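Local atomic coordinates of succinoglycan biosynthesis protein (Bacillus cereus ATCC 14579, PDB entry 3B55), a protein that is of uncertain biochemical function but binds calcium, belongs to the erythromycin esterase-like family and may take part in succinoglycan biosynthesis. Residues 108-113 and 300-305; 56-61 and 90-95. The protein carries 1 engineered substitution. All blocks are in the same frame, centred on the assembly; numbering follows the deposited sequence.

Contact 1. Residues 108-113 and 300-305; sequences TNLVLE and KTIVWG. With CA (calcium ion), chain B.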
loop_
_atom_site.group_PDB
_atom_site.type_symbol
_atom_site.label_atom_id
_atom_site.label_comp_id
_atom_site.label_asym_id
_atom_site.label_seq_id
_atom_site.Cartn_x
_atom_site.Cartn_y
_atom_site.Cartn_z
ATOM N N THR A 108 14.886 -2.439 -2.351
ATOM C CA THR A 108 14.812 -2.567 -3.803
ATOM C C THR A 108 13.425 -2.828 -4.397
ATOM O O THR A 108 13.301 -3.058 -5.604
ATOM C CB THR A 108 15.747 -3.697 -4.291
ATOM O OG1 THR A 108 15.459 -4.898 -3.562
ATOM C CG2 THR A 108 17.215 -3.320 -4.078
ATOM N N ASN A 109 12.390 -2.816 -3.565
ATOM C CA ASN A 109 11.045 -3.046 -4.071
ATOM C C ASN A 109 10.047 -2.107 -3.445
ATOM O O ASN A 109 10.081 -1.853 -2.247
ATOM C CB ASN A 109 10.608 -4.487 -3.811
ATOM C CG ASN A 109 11.634 -5.484 -4.263
ATOM O OD1 ASN A 109 12.454 -5.948 -3.471
ATOM N ND2 ASN A 109 11.616 -5.808 -5.552
ATOM N N LEU A 110 9.170 -1.577 -4.279
ATOM C CA LEU A 110 8.133 -0.685 -3.816
ATOM C C LEU A 110 6.809 -1.352 -4.149
ATOM O O LEU A 110 6.467 -1.523 -5.324
ATOM C CB LEU A 110 8.219 0.671 -4.521
ATOM C CG LEU A 110 7.077 1.651 -4.199
ATOM C CD1 LEU A 110 7.050 1.949 -2.717
ATOM C CD2 LEU A 110 7.273 2.946 -4.976
ATOM N N VAL A 111 6.091 -1.758 -3.111
ATOM C CA VAL A 111 4.798 -2.384 -3.286
ATOM C C VAL A 111 3.753 -1.303 -3.060
ATOM O O VAL A 111 3.646 -0.733 -1.972
ATOM C CB VAL A 111 4.581 -3.547 -2.291
ATOM C CG1 VAL A 111 3.180 -4.112 -2.455
ATOM C CG2 VAL A 111 5.611 -4.645 -2.553
ATOM N N LEU A 112 2.989 -1.020 -4.103
ATOM C CA LEU A 112 1.963 0.005 -4.034
ATOM C C LEU A 112 0.602 -0.572 -3.785
ATOM O O LEU A 112 0.291 -1.689 -4.208
ATOM C CB LEU A 112 1.874 0.791 -5.345
ATOM C CG LEU A 112 3.072 1.584 -5.845
ATOM C CD1 LEU A 112 2.737 2.114 -7.223
ATOM C CD2 LEU A 112 3.408 2.726 -4.894
ATOM N N GLU A 113 -0.212 0.224 -3.111
ATOM C CA GLU A 113 -1.574 -0.151 -2.836
ATOM C C GLU A 113 -2.255 0.118 -4.182
ATOM O O GLU A 113 -3.130 0.982 -4.316
ATOM C CB GLU A 113 -2.151 0.754 -1.772
ATOM C CG GLU A 113 -3.482 0.318 -1.311
ATOM C CD GLU A 113 -4.262 1.471 -0.813
ATOM O OE1 GLU A 113 -3.939 2.026 0.264
ATOM O OE2 GLU A 113 -5.198 1.824 -1.538
ATOM N N LYS A 300 14.343 -6.746 0.289
ATOM C CA LYS A 300 13.891 -5.657 1.141
ATOM C C LYS A 300 12.826 -4.858 0.400
ATOM O O LYS A 300 13.071 -4.316 -0.681
ATOM C CB LYS A 300 15.083 -4.788 1.541
ATOM C CG LYS A 300 16.194 -5.608 2.194
ATOM C CD LYS A 300 16.620 -5.042 3.533
ATOM C CE LYS A 300 17.288 -3.695 3.381
ATOM N NZ LYS A 300 17.837 -3.212 4.683
ATOM N N THR A 301 11.643 -4.788 0.999
ATOM C CA THR A 301 10.501 -4.130 0.381
ATOM C C THR A 301 9.869 -2.989 1.169
ATOM O O THR A 301 9.929 -2.952 2.406
ATOM C CB THR A 301 9.410 -5.192 0.097
ATOM O OG1 THR A 301 9.944 -6.182 -0.789
ATOM C CG2 THR A 301 8.172 -4.565 -0.546
ATOM N N ILE A 302 9.258 -2.065 0.427
ATOM C CA ILE A 302 8.564 -0.907 0.990
ATOM C C ILE A 302 7.085 -1.000 0.622
ATOM O O ILE A 302 6.738 -0.942 -0.551
ATOM C CB ILE A 302 9.092 0.423 0.411
ATOM C CG1 ILE A 302 10.580 0.579 0.717
ATOM C CG2 ILE A 302 8.317 1.585 0.998
ATOM C CD1 ILE A 302 11.177 1.852 0.175
ATOM N N VAL A 303 6.216 -1.135 1.615
ATOM C CA VAL A 303 4.787 -1.228 1.341
ATOM C C VAL A 303 4.164 0.158 1.468
ATOM O O VAL A 303 3.966 0.671 2.562
ATOM C CB VAL A 303 4.097 -2.200 2.313
ATOM C CG1 VAL A 303 2.616 -2.310 1.970
ATOM C CG2 VAL A 303 4.770 -3.560 2.231
ATOM N N TRP A 304 3.870 0.748 0.318
ATOM C CA TRP A 304 3.287 2.070 0.219
ATOM C C TRP A 304 1.774 1.966 0.054
ATOM O O TRP A 304 1.281 1.456 -0.962
ATOM C CB TRP A 304 3.930 2.776 -0.979
ATOM C CG TRP A 304 3.312 4.062 -1.414
ATOM C CD1 TRP A 304 2.017 4.270 -1.801
ATOM C CD2 TRP A 304 3.996 5.303 -1.622
ATOM N NE1 TRP A 304 1.857 5.558 -2.245
ATOM C CE2 TRP A 304 3.056 6.215 -2.147
ATOM C CE3 TRP A 304 5.313 5.731 -1.420
ATOM C CZ2 TRP A 304 3.391 7.535 -2.473
ATOM C CZ3 TRP A 304 5.648 7.049 -1.748
ATOM C CH2 TRP A 304 4.689 7.931 -2.269
ATOM N N GLY A 305 1.048 2.458 1.057
ATOM C CA GLY A 305 -0.404 2.431 1.024
ATOM C C GLY A 305 -1.031 3.317 2.095
ATOM O O GLY A 305 -0.348 4.111 2.736
HETATM CA CA CA B . -6.787 2.986 -0.262
#
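Lys300 meets Thr108 and Asn109 through its carbonyl: O takes a hydrogen bond from Thr108 N and a weak one from Asn109 N. At Thr301 the side chain divides its tasks. With CG2 anti to the backbone N (the OG1 torsion is -60°), the methyl is carried to Val111 CG2, a tight 3.3 Å, while OG1 lies near Asn109 CB and bonds to Gly299 O. Ile302 then bonds with both its N and its O to the residues flanking Leu110: its N donates to Asn109 O at 2.8 Å, and its O receives Val111 N, also at 2.8 Å and fairly straight (161° at the hydrogen). Its CG2 packs on Leu110 CD1. This ladder is that of neighbouring parallel strands in the mixed central sheet, where 109-112 lies between 301-306 and 167-172. Val303 adds a CA-H...O contact, its CA sitting 3.5 Å from Val111 O. The same oxygen receives Trp304 N at 2.7 Å, the donor almost in line with the carbonyl bond. The Trp304 indole is sandwiched: Leu112 CD2 makes a CH-pi contact with one face, 3.9 Å from the centroid of the five-membered ring, and Lys94 makes a cation-pi contact on the opposite face. Leu110 CD1 rests 3.7 Å from Trp304 CB. Trp304 O takes a weak bond from Glu113 N, and beyond it Gly305 CA lies against Glu113 OE1. The extended Glu113 chain divides its carboxylate, OE2 binding calcium at 2.4 Å beside His85, and OE1 accepting from His306 N.

Contact 2. Residues 56-61 and 90-95; sequences TNPTAS and VFTMKH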
loop_
_atom_site.group_PDB
_atom_site.type_symbol
_atom_site.label_atom_id
_atom_site.label_comp_id
_atom_site.label_asym_id
_atom_site.label_seq_id
_atom_site.Cartn_x
_atom_site.Cartn_y
_atom_site.Cartn_z
ATOM N N THR A 56 9.330 19.133 2.565
ATOM C CA THR A 56 8.544 18.016 2.039
ATOM C C THR A 56 8.885 17.920 0.543
ATOM O O THR A 56 8.301 17.130 -0.195
ATOM C CB THR A 56 7.002 18.226 2.208
ATOM O OG1 THR A 56 6.598 19.452 1.591
ATOM C CG2 THR A 56 6.617 18.263 3.669
ATOM N N ASN A 57 9.846 18.739 0.117
ATOM C CA ASN A 57 10.304 18.774 -1.274
ATOM C C ASN A 57 11.120 17.510 -1.565
ATOM O O ASN A 57 12.119 17.230 -0.894
ATOM C CB ASN A 57 11.180 20.010 -1.510
ATOM C CG ASN A 57 11.447 20.265 -2.985
ATOM O OD1 ASN A 57 11.745 19.347 -3.741
ATOM N ND2 ASN A 57 11.348 21.526 -3.396
ATOM N N PRO A 58 10.712 16.734 -2.577
ATOM C CA PRO A 58 11.419 15.499 -2.935
ATOM C C PRO A 58 12.885 15.651 -3.349
ATOM O O PRO A 58 13.683 14.740 -3.123
ATOM C CB PRO A 58 10.561 14.921 -4.063
ATOM C CG PRO A 58 9.177 15.414 -3.715
ATOM C CD PRO A 58 9.457 16.856 -3.344
ATOM N N THR A 59 13.240 16.788 -3.944
ATOM C CA THR A 59 14.607 17.009 -4.408
ATOM C C THR A 59 15.535 17.630 -3.372
ATOM O O THR A 59 16.715 17.834 -3.641
ATOM C CB THR A 59 14.640 17.909 -5.658
ATOM O OG1 THR A 59 14.165 19.219 -5.321
ATOM C CG2 THR A 59 13.767 17.328 -6.760
ATOM N N ALA A 60 15.009 17.938 -2.193
ATOM C CA ALA A 60 15.836 18.520 -1.148
ATOM C C ALA A 60 16.744 17.448 -0.549
ATOM O O ALA A 60 16.472 16.252 -0.667
ATOM C CB ALA A 60 14.960 19.138 -0.061
ATOM N N SER A 61 17.831 17.885 0.081
ATOM C CA SER A 61 18.783 16.980 0.715
ATOM C C SER A 61 18.056 15.965 1.603
ATOM O O SER A 61 17.041 16.284 2.215
ATOM C CB SER A 61 19.764 17.796 1.558
ATOM O OG SER A 61 20.389 16.998 2.546
ATOM N N VAL A 90 1.800 14.870 1.825
ATOM C CA VAL A 90 1.892 13.505 2.310
ATOM C C VAL A 90 2.582 12.661 1.250
ATOM O O VAL A 90 3.486 11.880 1.562
ATOM C CB VAL A 90 0.513 12.916 2.629
ATOM C CG1 VAL A 90 0.660 11.470 3.038
ATOM C CG2 VAL A 90 -0.132 13.716 3.754
ATOM N N PHE A 91 2.166 12.824 -0.003
ATOM C CA PHE A 91 2.786 12.078 -1.092
ATOM C C PHE A 91 4.272 12.415 -1.226
ATOM O O PHE A 91 5.109 11.518 -1.253
ATOM C CB PHE A 91 2.112 12.378 -2.435
ATOM C CG PHE A 91 0.776 11.700 -2.627
ATOM C CD1 PHE A 91 0.545 10.419 -2.126
ATOM C CD2 PHE A 91 -0.235 12.327 -3.351
ATOM C CE1 PHE A 91 -0.672 9.773 -2.338
ATOM C CE2 PHE A 91 -1.457 11.694 -3.573
ATOM C CZ PHE A 91 -1.677 10.411 -3.066
ATOM N N THR A 92 4.605 13.703 -1.305
ATOM C CA THR A 92 6.001 14.086 -1.471
ATOM C C THR A 92 6.899 13.672 -0.312
ATOM O O THR A 92 8.059 13.328 -0.525
ATOM C CB THR A 92 6.170 15.606 -1.700
ATOM O OG1 THR A 92 5.687 16.325 -0.559
ATOM C CG2 THR A 92 5.426 16.048 -2.966
HETATM N N MSE A 93 6.374 13.708 0.912
HETATM C CA MSE A 93 7.169 13.317 2.070
HETATM C C MSE A 93 7.435 11.810 2.018
HETATM O O MSE A 93 8.492 11.338 2.446
HETATM C CB MSE A 93 6.439 13.660 3.368
HETATM C CG MSE A 93 7.264 13.432 4.613
HETATM SE SE MSE A 93 8.914 14.475 4.636
HETATM C CE MSE A 93 8.225 16.154 5.239
ATOM N N LYS A 94 6.475 11.053 1.494
ATOM C CA LYS A 94 6.639 9.609 1.389
ATOM C C LYS A 94 7.643 9.307 0.279
ATOM O O LYS A 94 8.366 8.312 0.324
ATOM C CB LYS A 94 5.297 8.942 1.093
ATOM C CG LYS A 94 4.440 8.736 2.333
ATOM C CD LYS A 94 3.171 7.967 2.000
ATOM C CE LYS A 94 3.488 6.605 1.389
ATOM N NZ LYS A 94 2.231 5.883 1.046
ATOM N N HIS A 95 7.675 10.188 -0.715
ATOM C CA HIS A 95 8.591 10.062 -1.835
ATOM C C HIS A 95 10.015 10.212 -1.285
ATOM O O HIS A 95 10.907 9.424 -1.603
ATOM C CB HIS A 95 8.263 11.153 -2.866
ATOM C CG HIS A 95 9.151 11.159 -4.074
ATOM N ND1 HIS A 95 8.880 11.935 -5.182
ATOM C CD2 HIS A 95 10.324 10.534 -4.332
ATOM C CE1 HIS A 95 9.850 11.793 -6.068
ATOM N NE2 HIS A 95 10.739 10.948 -5.577
#
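A type I beta turn from Asn57 to Ala60 presses its second residue, Pro58, onto helix 88-104, where it meets Thr92 and His95. The pyrrolidine ring lodges between them: CG sits 3.6 Å from Thr92 CB, and CB stands over one face of the imidazole, 3.9 Å from the centroid of the His95 ring and 22° off its normal, a CH-pi contact offset toward the ring's rim near ND1. With CG anti to the backbone N (chi1 179°), His95 carries its ring out to the proline, which crosses it at about a right angle. The turn belongs to the loop between strand 51-53 and helix 68-72. On its outer side Asn57 OD1 accepts Thr59 N at 3.0 Å, an Asx turn; Thr59 OG1 is a second donor to OD1, from the same face of the amide. Just before the turn comes the polar link, Thr92 OG1 donating to Thr56 O at 2.8 Å, with the donor tilted from the carbonyl plane. Thr92 holds this hydroxyl between its backbone N and carbonyl carbon (chi1 62°), where Glu89 O is a second acceptor, so the single proton must be shared or alternate. Lys99, one turn beyond His95, adds a further tie from its NZ to Pro58 O.

In the fold
Contact 1 lies in the core, in the central sheet, its centre about 7 Å from the centre of the chain; contact 2 sits farther out, its centre about 18 Å from the same point, where a partly exposed loop covers a helix. Their chemistry follows. Two strands in contact 1 are joined by a run of backbone bonds and end at the calcium site, whereas contact 2, away from that site, relies on one hydroxyl-to-carbonyl bond and proline packing. Helix 88-104 joins the two, because it leads into strand 109-112 and its Lys94, salt-bridged to Glu82, belongs to the surroundings of contact 1. Helix 144-158 is shared as well: Leu149 touches Leu110, Trp304 and His95.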